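Local coordinates for aspartate-semialdehyde dehydrogenase 2 (Vibrio cholerae, PDB 2R00), which catalyses the NADPH-dependent reductive dephosphorylation of L-aspartyl-4-phosphate to L-aspartate semialdehyde, a step toward lysine, methionine and threonine, at residues L137-P142 / L309-D314; M264-Q267 / E272-R275; W81-A86 / S97-D102. One frame throughout, in Å; residues are numbered along the deposited sequence.

Interaction 1 (L137-P142 / L309-D314); sequences LVALKP and LWVVAD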
loop_
_atom_site.group_PDB
_atom_site.type_symbol
_atom_site.label_atom_id
_atom_site.label_comp_id
_atom_site.label_asym_id
_atom_site.label_seq_id
_atom_site.Cartn_x
_atom_site.Cartn_y
_atom_site.Cartn_z
ATOM N N LEU A 137 -15.724 2.758 3.841
ATOM C CA LEU A 137 -16.783 3.614 4.367
ATOM C C LEU A 137 -17.229 3.235 5.781
ATOM O O LEU A 137 -17.547 4.108 6.598
ATOM C CB LEU A 137 -17.972 3.624 3.407
ATOM C CG LEU A 137 -17.900 4.794 2.420
ATOM C CD1 LEU A 137 -18.522 4.452 1.130
ATOM C CD2 LEU A 137 -18.581 6.019 2.999
ATOM N N VAL A 138 -17.266 1.939 6.062
ATOM C CA VAL A 138 -17.512 1.468 7.422
ATOM C C VAL A 138 -16.439 2.022 8.372
ATOM O O VAL A 138 -16.757 2.611 9.408
ATOM C CB VAL A 138 -17.620 -0.067 7.479
ATOM C CG1 VAL A 138 -17.563 -0.564 8.915
ATOM C CG2 VAL A 138 -18.944 -0.517 6.837
ATOM N N ALA A 139 -15.173 1.856 7.999
ATOM C CA ALA A 139 -14.049 2.333 8.808
ATOM C C ALA A 139 -13.988 3.848 8.989
ATOM O O ALA A 139 -13.606 4.318 10.053
ATOM C CB ALA A 139 -12.717 1.806 8.243
ATOM N N LEU A 140 -14.358 4.609 7.962
ATOM C CA LEU A 140 -14.199 6.069 7.970
ATOM C C LEU A 140 -15.354 6.851 8.587
ATOM O O LEU A 140 -15.161 7.964 9.077
ATOM C CB LEU A 140 -13.956 6.586 6.550
ATOM C CG LEU A 140 -12.528 6.919 6.098
ATOM C CD1 LEU A 140 -11.480 6.051 6.740
ATOM C CD2 LEU A 140 -12.411 6.892 4.580
ATOM N N LYS A 141 -16.552 6.277 8.538
ATOM C CA LYS A 141 -17.751 6.970 9.009
ATOM C C LYS A 141 -17.652 7.575 10.425
ATOM O O LYS A 141 -18.017 8.745 10.597
ATOM C CB LYS A 141 -19.005 6.087 8.851
ATOM C CG LYS A 141 -20.345 6.804 9.103
ATOM C CD LYS A 141 -20.462 8.122 8.339
ATOM C CE LYS A 141 -21.911 8.613 8.287
ATOM N NZ LYS A 141 -22.644 8.394 9.561
ATOM N N PRO A 142 -17.163 6.807 11.430
ATOM C CA PRO A 142 -16.969 7.405 12.765
ATOM C C PRO A 142 -16.023 8.610 12.777
ATOM O O PRO A 142 -16.246 9.553 13.532
ATOM C CB PRO A 142 -16.361 6.252 13.582
ATOM C CG PRO A 142 -16.801 5.014 12.858
ATOM C CD PRO A 142 -16.779 5.383 11.423
ATOM N N LEU A 309 -4.771 4.504 8.505
ATOM C CA LEU A 309 -5.230 3.187 8.935
ATOM C C LEU A 309 -5.216 2.245 7.742
ATOM O O LEU A 309 -5.251 2.692 6.596
ATOM C CB LEU A 309 -6.645 3.253 9.536
ATOM C CG LEU A 309 -7.788 3.745 8.630
ATOM C CD1 LEU A 309 -9.090 3.093 9.014
ATOM C CD2 LEU A 309 -7.917 5.249 8.655
ATOM N N TRP A 310 -5.148 0.949 8.026
ATOM C CA TRP A 310 -5.310 -0.095 7.025
ATOM C C TRP A 310 -6.559 -0.896 7.336
ATOM O O TRP A 310 -6.900 -1.109 8.498
ATOM C CB TRP A 310 -4.098 -1.025 7.002
ATOM C CG TRP A 310 -2.901 -0.438 6.291
ATOM C CD1 TRP A 310 -2.243 0.720 6.609
ATOM C CD2 TRP A 310 -2.214 -0.992 5.161
ATOM N NE1 TRP A 310 -1.195 0.924 5.739
ATOM C CE2 TRP A 310 -1.151 -0.113 4.844
ATOM C CE3 TRP A 310 -2.396 -2.144 4.381
ATOM C CZ2 TRP A 310 -0.274 -0.352 3.784
ATOM C CZ3 TRP A 310 -1.532 -2.378 3.331
ATOM C CH2 TRP A 310 -0.476 -1.492 3.042
ATOM N N VAL A 311 -7.247 -1.315 6.281
ATOM C CA VAL A 311 -8.529 -1.990 6.392
ATOM C C VAL A 311 -8.435 -3.251 5.558
ATOM O O VAL A 311 -7.994 -3.206 4.406
ATOM C CB VAL A 311 -9.686 -1.089 5.864
ATOM C CG1 VAL A 311 -11.033 -1.751 6.088
ATOM C CG2 VAL A 311 -9.653 0.262 6.519
ATOM N N VAL A 312 -8.818 -4.379 6.147
ATOM C CA VAL A 312 -8.711 -5.673 5.487
ATOM C C VAL A 312 -10.063 -6.401 5.482
ATOM O O VAL A 312 -10.840 -6.304 6.434
ATOM C CB VAL A 312 -7.580 -6.552 6.127
ATOM C CG1 VAL A 312 -7.623 -7.980 5.615
ATOM C CG2 VAL A 312 -6.196 -5.950 5.839
ATOM N N ALA A 313 -10.339 -7.090 4.380
ATOM C CA ALA A 313 -11.395 -8.101 4.308
ATOM C C ALA A 313 -10.741 -9.408 3.908
ATOM O O ALA A 313 -10.089 -9.486 2.849
ATOM C CB ALA A 313 -12.446 -7.722 3.284
ATOM N N ASP A 314 -10.887 -10.426 4.760
ATOM C CA ASP A 314 -10.381 -11.757 4.450
ATOM C C ASP A 314 -11.285 -12.420 3.412
ATOM O O ASP A 314 -10.821 -12.793 2.331
ATOM C CB ASP A 314 -10.270 -12.628 5.711
ATOM C CG ASP A 314 -9.617 -13.975 5.433
ATOM O OD1 ASP A 314 -8.642 -14.032 4.641
ATOM O OD2 ASP A 314 -10.085 -14.983 6.007
#

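Interaction 2 (M264-Q267 / E272-R275); sequences MLEQ and ELFR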
loop_
_atom_site.group_PDB
_atom_site.type_symbol
_atom_site.label_atom_id
_atom_site.label_comp_id
_atom_site.label_asym_id
_atom_site.label_seq_id
_atom_site.Cartn_x
_atom_site.Cartn_y
_atom_site.Cartn_z
ATOM N N MET A 264 -13.056 4.921 19.242
ATOM C CA MET A 264 -14.277 4.987 18.431
ATOM C C MET A 264 -14.515 3.718 17.626
ATOM O O MET A 264 -15.618 3.177 17.631
ATOM C CB MET A 264 -14.205 6.145 17.444
ATOM C CG MET A 264 -14.398 7.502 18.014
ATOM S SD MET A 264 -14.217 8.687 16.673
ATOM C CE MET A 264 -13.687 10.091 17.640
ATOM N N LEU A 265 -13.477 3.270 16.919
ATOM C CA LEU A 265 -13.560 2.090 16.059
ATOM C C LEU A 265 -13.819 0.818 16.859
ATOM O O LEU A 265 -14.503 -0.090 16.396
ATOM C CB LEU A 265 -12.285 1.939 15.212
ATOM C CG LEU A 265 -11.892 3.082 14.257
ATOM C CD1 LEU A 265 -10.714 2.684 13.381
ATOM C CD2 LEU A 265 -13.047 3.589 13.386
ATOM N N GLU A 266 -13.271 0.769 18.066
ATOM C CA GLU A 266 -13.455 -0.361 18.969
ATOM C C GLU A 266 -14.911 -0.473 19.422
ATOM O O GLU A 266 -15.397 -1.565 19.705
ATOM C CB GLU A 266 -12.563 -0.171 20.184
ATOM C CG GLU A 266 -11.940 -1.437 20.718
ATOM C CD GLU A 266 -10.712 -1.142 21.561
ATOM O OE1 GLU A 266 -9.772 -1.967 21.538
ATOM O OE2 GLU A 266 -10.678 -0.076 22.226
ATOM N N GLN A 267 -15.591 0.669 19.488
ATOM C CA GLN A 267 -16.996 0.741 19.903
ATOM C C GLN A 267 -17.948 0.476 18.742
ATOM O O GLN A 267 -19.059 -0.014 18.946
ATOM C CB GLN A 267 -17.302 2.117 20.505
ATOM C CG GLN A 267 -16.682 2.353 21.878
ATOM C CD GLN A 267 -16.550 3.832 22.224
ATOM O OE1 GLN A 267 -17.246 4.686 21.659
ATOM N NE2 GLN A 267 -15.649 4.141 23.156
ATOM N N GLU A 272 -13.624 -4.799 13.578
ATOM C CA GLU A 272 -12.679 -5.355 14.535
ATOM C C GLU A 272 -11.369 -4.569 14.471
ATOM O O GLU A 272 -10.682 -4.562 13.438
ATOM C CB GLU A 272 -12.445 -6.847 14.308
ATOM C CG GLU A 272 -11.413 -7.439 15.281
ATOM C CD GLU A 272 -11.558 -8.938 15.494
ATOM O OE1 GLU A 272 -12.575 -9.513 15.059
ATOM O OE2 GLU A 272 -10.650 -9.542 16.112
ATOM N N LEU A 273 -11.039 -3.900 15.574
ATOM C CA LEU A 273 -9.784 -3.167 15.680
ATOM C C LEU A 273 -8.677 -4.001 16.322
ATOM O O LEU A 273 -8.861 -4.582 17.403
ATOM C CB LEU A 273 -9.970 -1.867 16.466
ATOM C CG LEU A 273 -8.725 -0.974 16.486
ATOM C CD1 LEU A 273 -8.828 0.104 15.403
ATOM C CD2 LEU A 273 -8.533 -0.360 17.851
ATOM N N PHE A 274 -7.523 -4.029 15.651
ATOM C CA PHE A 274 -6.325 -4.692 16.147
ATOM C C PHE A 274 -5.321 -3.630 16.598
ATOM O O PHE A 274 -4.841 -2.823 15.788
ATOM C CB PHE A 274 -5.711 -5.572 15.057
ATOM C CG PHE A 274 -6.586 -6.709 14.632
ATOM C CD1 PHE A 274 -7.712 -6.486 13.837
ATOM C CD2 PHE A 274 -6.278 -8.009 15.007
ATOM C CE1 PHE A 274 -8.523 -7.538 13.445
ATOM C CE2 PHE A 274 -7.080 -9.069 14.617
ATOM C CZ PHE A 274 -8.212 -8.833 13.839
ATOM N N ARG A 275 -5.028 -3.621 17.893
ATOM C CA ARG A 275 -4.136 -2.625 18.481
ATOM C C ARG A 275 -2.689 -3.093 18.441
ATOM O O ARG A 275 -1.771 -2.311 18.675
ATOM C CB ARG A 275 -4.554 -2.300 19.923
ATOM C CG ARG A 275 -5.737 -1.334 20.040
ATOM C CD ARG A 275 -6.216 -1.231 21.494
ATOM N NE ARG A 275 -7.378 -0.357 21.657
ATOM C CZ ARG A 275 -7.326 0.972 21.749
ATOM N NH1 ARG A 275 -6.167 1.619 21.680
ATOM N NH2 ARG A 275 -8.444 1.659 21.905
#

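Interaction 3 (W81-A86 / S97-D102); sequences WAPIAA and SHFRYD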
loop_
_atom_site.group_PDB
_atom_site.type_symbol
_atom_site.label_atom_id
_atom_site.label_comp_id
_atom_site.label_asym_id
_atom_site.label_seq_id
_atom_site.Cartn_x
_atom_site.Cartn_y
_atom_site.Cartn_z
ATOM N N TRP A 81 -32.328 -7.956 -16.456
ATOM C CA TRP A 81 -33.315 -8.561 -15.558
ATOM C C TRP A 81 -33.852 -7.725 -14.389
ATOM O O TRP A 81 -34.987 -7.936 -13.958
ATOM C CB TRP A 81 -32.813 -9.922 -15.056
ATOM C CG TRP A 81 -32.872 -10.941 -16.126
ATOM C CD1 TRP A 81 -31.826 -11.469 -16.808
ATOM C CD2 TRP A 81 -34.057 -11.522 -16.683
ATOM N NE1 TRP A 81 -32.278 -12.371 -17.741
ATOM C CE2 TRP A 81 -33.646 -12.423 -17.686
ATOM C CE3 TRP A 81 -35.430 -11.391 -16.406
ATOM C CZ2 TRP A 81 -34.558 -13.183 -18.441
ATOM C CZ3 TRP A 81 -36.342 -12.145 -17.161
ATOM C CH2 TRP A 81 -35.895 -13.029 -18.164
ATOM N N ALA A 82 -33.060 -6.791 -13.868
ATOM C CA ALA A 82 -33.533 -5.987 -12.738
ATOM C C ALA A 82 -34.729 -5.104 -13.078
ATOM O O ALA A 82 -35.631 -4.973 -12.248
ATOM C CB ALA A 82 -32.414 -5.160 -12.103
ATOM N N PRO A 83 -34.723 -4.450 -14.259
ATOM C CA PRO A 83 -35.952 -3.743 -14.646
ATOM C C PRO A 83 -37.205 -4.633 -14.699
ATOM O O PRO A 83 -38.296 -4.174 -14.359
ATOM C CB PRO A 83 -35.618 -3.211 -16.046
ATOM C CG PRO A 83 -34.120 -3.025 -16.018
ATOM C CD PRO A 83 -33.646 -4.241 -15.250
ATOM N N ILE A 84 -37.040 -5.875 -15.139
ATOM C CA ILE A 84 -38.148 -6.833 -15.261
ATOM C C ILE A 84 -38.686 -7.256 -13.888
ATOM O O ILE A 84 -39.896 -7.263 -13.663
ATOM C CB ILE A 84 -37.732 -8.057 -16.103
ATOM C CG1 ILE A 84 -37.371 -7.594 -17.528
ATOM C CG2 ILE A 84 -38.847 -9.104 -16.119
ATOM C CD1 ILE A 84 -36.960 -8.707 -18.463
ATOM N N ALA A 85 -37.784 -7.574 -12.966
ATOM C CA ALA A 85 -38.171 -7.850 -11.587
ATOM C C ALA A 85 -38.831 -6.629 -10.959
ATOM O O ALA A 85 -39.889 -6.737 -10.347
ATOM C CB ALA A 85 -36.952 -8.305 -10.764
ATOM N N ALA A 86 -38.220 -5.458 -11.133
ATOM C CA ALA A 86 -38.773 -4.219 -10.582
ATOM C C ALA A 86 -40.197 -3.949 -11.085
ATOM O O ALA A 86 -41.086 -3.600 -10.305
ATOM C CB ALA A 86 -37.849 -3.025 -10.915
ATOM N N SER A 97 -21.886 -3.506 -10.607
ATOM C CA SER A 97 -21.621 -2.079 -10.837
ATOM C C SER A 97 -22.736 -1.395 -11.627
ATOM O O SER A 97 -22.794 -0.162 -11.675
ATOM C CB SER A 97 -20.287 -1.886 -11.570
ATOM O OG SER A 97 -20.334 -2.577 -12.801
ATOM N N HIS A 98 -23.631 -2.172 -12.238
ATOM C CA HIS A 98 -24.542 -1.581 -13.240
ATOM C C HIS A 98 -25.347 -0.366 -12.771
ATOM O O HIS A 98 -25.345 0.663 -13.460
ATOM C CB HIS A 98 -25.461 -2.605 -13.937
ATOM C CG HIS A 98 -26.276 -1.989 -15.036
ATOM N ND1 HIS A 98 -25.727 -1.604 -16.242
ATOM C CD2 HIS A 98 -27.582 -1.638 -15.090
ATOM C CE1 HIS A 98 -26.658 -1.032 -16.986
ATOM N NE2 HIS A 98 -27.795 -1.046 -16.312
ATOM N N PHE A 99 -26.015 -0.464 -11.619
ATOM C CA PHE A 99 -26.902 0.631 -11.148
ATOM C C PHE A 99 -26.315 1.554 -10.088
ATOM O O PHE A 99 -27.007 2.445 -9.588
ATOM C CB PHE A 99 -28.224 0.079 -10.614
ATOM C CG PHE A 99 -29.052 -0.610 -11.641
ATOM C CD1 PHE A 99 -29.784 0.119 -12.565
ATOM C CD2 PHE A 99 -29.123 -1.999 -11.671
ATOM C CE1 PHE A 99 -30.557 -0.528 -13.530
ATOM C CE2 PHE A 99 -29.903 -2.654 -12.618
ATOM C CZ PHE A 99 -30.617 -1.922 -13.553
ATOM N N ARG A 100 -25.044 1.362 -9.749
ATOM C CA ARG A 100 -24.433 2.122 -8.641
ATOM C C ARG A 100 -24.394 3.635 -8.875
ATOM O O ARG A 100 -24.398 4.392 -7.921
ATOM C CB ARG A 100 -23.010 1.631 -8.343
ATOM C CG ARG A 100 -22.903 0.186 -7.878
ATOM C CD ARG A 100 -21.480 -0.164 -7.484
ATOM N NE ARG A 100 -21.399 -1.576 -7.109
ATOM C CZ ARG A 100 -20.367 -2.373 -7.366
ATOM N NH1 ARG A 100 -19.303 -1.906 -8.002
ATOM N NH2 ARG A 100 -20.410 -3.644 -6.989
ATOM N N TYR A 101 -24.337 4.063 -10.135
ATOM C CA TYR A 101 -24.066 5.484 -10.478
ATOM C C TYR A 101 -25.322 6.195 -10.978
ATOM O O TYR A 101 -25.283 7.387 -11.281
ATOM C CB TYR A 101 -22.869 5.597 -11.472
ATOM C CG TYR A 101 -21.764 4.658 -11.049
ATOM C CD1 TYR A 101 -21.639 3.391 -11.625
ATOM C CD2 TYR A 101 -20.901 4.997 -10.000
ATOM C CE1 TYR A 101 -20.662 2.499 -11.188
ATOM C CE2 TYR A 101 -19.922 4.104 -9.557
ATOM C CZ TYR A 101 -19.819 2.860 -10.149
ATOM O OH TYR A 101 -18.861 1.977 -9.709
ATOM N N ASP A 102 -26.432 5.460 -11.045
ATOM C CA ASP A 102 -27.722 6.024 -11.440
ATOM C C ASP A 102 -28.211 7.022 -10.394
ATOM O O ASP A 102 -28.350 6.684 -9.219
ATOM C CB ASP A 102 -28.768 4.924 -11.679
ATOM C CG ASP A 102 -28.506 4.133 -12.956
ATOM O OD1 ASP A 102 -27.608 3.278 -12.931
ATOM O OD2 ASP A 102 -29.181 4.375 -13.986
#

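Interaction 1 (L137-P142 / L309-D314)
Leu309 reaches from its strand to the helix that carries Ala139 and Leu140, and its side chain is the one to trace outward. CB leaves the strand on the helix side, but neither it nor CG comes within packing distance of the helix. CG is set between the backbone N and the carbonyl carbon (chi1 61°), and from this position CD1 heads for the helix, coming to 3.9 Å from CB of Ala139. CD2 branches off to the side, where CD1 of Leu140 reaches it at 4.1 Å, the two leucines crossing at a slant. Leu140 does not aim its CB at the strand; the end of its branch brings it there, next to Val248 and Val250 of strand 244-252.

Two residues along, Val311 faces the same way. Its CG2 lies anti to the carbonyl carbon and beside the backbone N, which puts this methyl 3.8 Å from CB of Ala139. The Leu309 CD1 and Val311 CG2 methyls also touch each other at 3.8 Å, making a nearly equilateral triangle with Ala139 CB. This is helix-on-sheet packing in the dimerisation domain: helix 131-147 lies against one face of its mixed sheet. The segment axes approach to 9.7 Å and run 144° apart, closer to antiparallel than to parallel. Val294 of the adjacent strand touches both Ala139 and Leu309.

On the other face the second subunit comes near: Trp310 packs on Cys197 of the second subunit, and Val312 on Ile198 of the second subunit. Helix 131-147 starts at Cys131, the residue that forms the acyl-thioester intermediate, and the Val311 side chain is about 9 Å from that cysteine's and about 7 Å from that of His244, the probable proton acceptor.

Interaction 2 (M264-Q267 / E272-R275)
Glu266 and Arg275 meet in a two-bond salt bridge. The arginine presents its side edge: NE gives a hydrogen bond to Glu266 OE1 at 2.9 Å, and NH2 gives one to Glu266 OE2 at 2.8 Å. Both are nearly straight, 165° at the hydrogen, and both oxygens lie close to the guanidinium plane. The carboxylate does not share that plane but is turned 40° against it. OE1 is therefore met on its syn side, somewhat out of the carboxylate plane, and OE2 is approached from above. The two chains cross at about a right angle, the glutamate extended beyond CG, the arginine from CG to NE. NH2 has a second carboxylate partner, Asp263, one turn back on the same helix, which probably favours the charged guanidinium and helps fix its rotation.

The frame for this is a compact helix-turn-strand connection in the dimerisation domain: helix 258-267 ends, three residues turn the chain, and strand 271-273 enters at the border of the mixed sheet, beside strand 292-300.

Apolar contact lies on the buried side, beneath the ion pair. Leu273 holds CG anti to its backbone N (chi1 -174°), which carries CD1 over to Leu265, 3.8 Å from its CD1 and 3.9 Å from its CB. These two side chains also cross nearly squarely. The other methyl, Leu273 CD2, comes to 4.2 Å from Glu266 OE1 and so borders the carboxylate. Leu265 continues onto Val294 and onto Pro142 of helix 131-147, while Leu273 also touches Met262 and Val297.

Interaction 3 (W81-A86 / S97-D102)
Phe99 sets CG anti to its carbonyl carbon and beside its backbone N (chi1 -64°), which sends the far end of the ring to helix 75-87; chi2 of -77° sets the ring's rotation and with it the place of CE2. There Ala82, whose CB points toward the loop, is met by the ring's CE2 at 3.6 Å and by CZ at 4.0 Å. The methyl arrives obliquely, neither squarely over the ring nor in its plane. Pro83 adds a second touch: its CD lies at the ring edge, near the ring plane, 4.2 Å from CZ. That CD sits on the proline nitrogen, where other residues carry the amide hydrogen, and here the helix lacks a backbone bond to the turn before.

His98 comes to Phe99 from its own side of the contact. The imidazole stands edge-on, its CD2 lying 3.3 Å above the plane of the phenyl ring and over its centre.

The backbone carrying the ring is two overlapping type I beta turns, Ser97 to Arg100 and Phe99 to Asp102, each closed by a weak backbone bond. They follow strand 91-94 of the Rossmann-type nucleotide-binding domain, and helix 75-87 lies against that domain's parallel strands: Ala82 also touches Phe71 and Val92.

Arg100, next in the chain, takes no part in the contact; its NE is hydrogen-bonded to the carbonyl oxygen of Asn128, and it is predicted to bind phosphate. Tyr101 OH pairs with Lys215, a second predicted phosphate ligand.

Since Phe99 meets the helix through carbon atoms alone, no hydrogen bond fixes their orientation. Shape and burial place the ring, while Arg100 and, through Lys215, Tyr101 probably serve the phosphate site.

Overall arrangement
Along the chain, interaction 3 closes first, in the nucleotide-binding domain; interaction 1 then opens, and interaction 2 is nested within its loop. Interactions 1 and 2 belong to the dimerisation domain and reach the same mixed sheet. Their centres are 10 Å apart and they touch: Ala139 O lies 3.5 Å from Leu265 CD2, so helices 131-147 and 258-267 pack side by side over the sheet. Interaction 3 is remote, its centre 27 Å from that of interaction 1 and 35 Å from that of interaction 2, across the chain's centre. Helix 131-147 starts at catalytic Cys131 and the loop of interaction 3 carries Arg100, a probable phosphate ligand, consistent with an active site built from both domains.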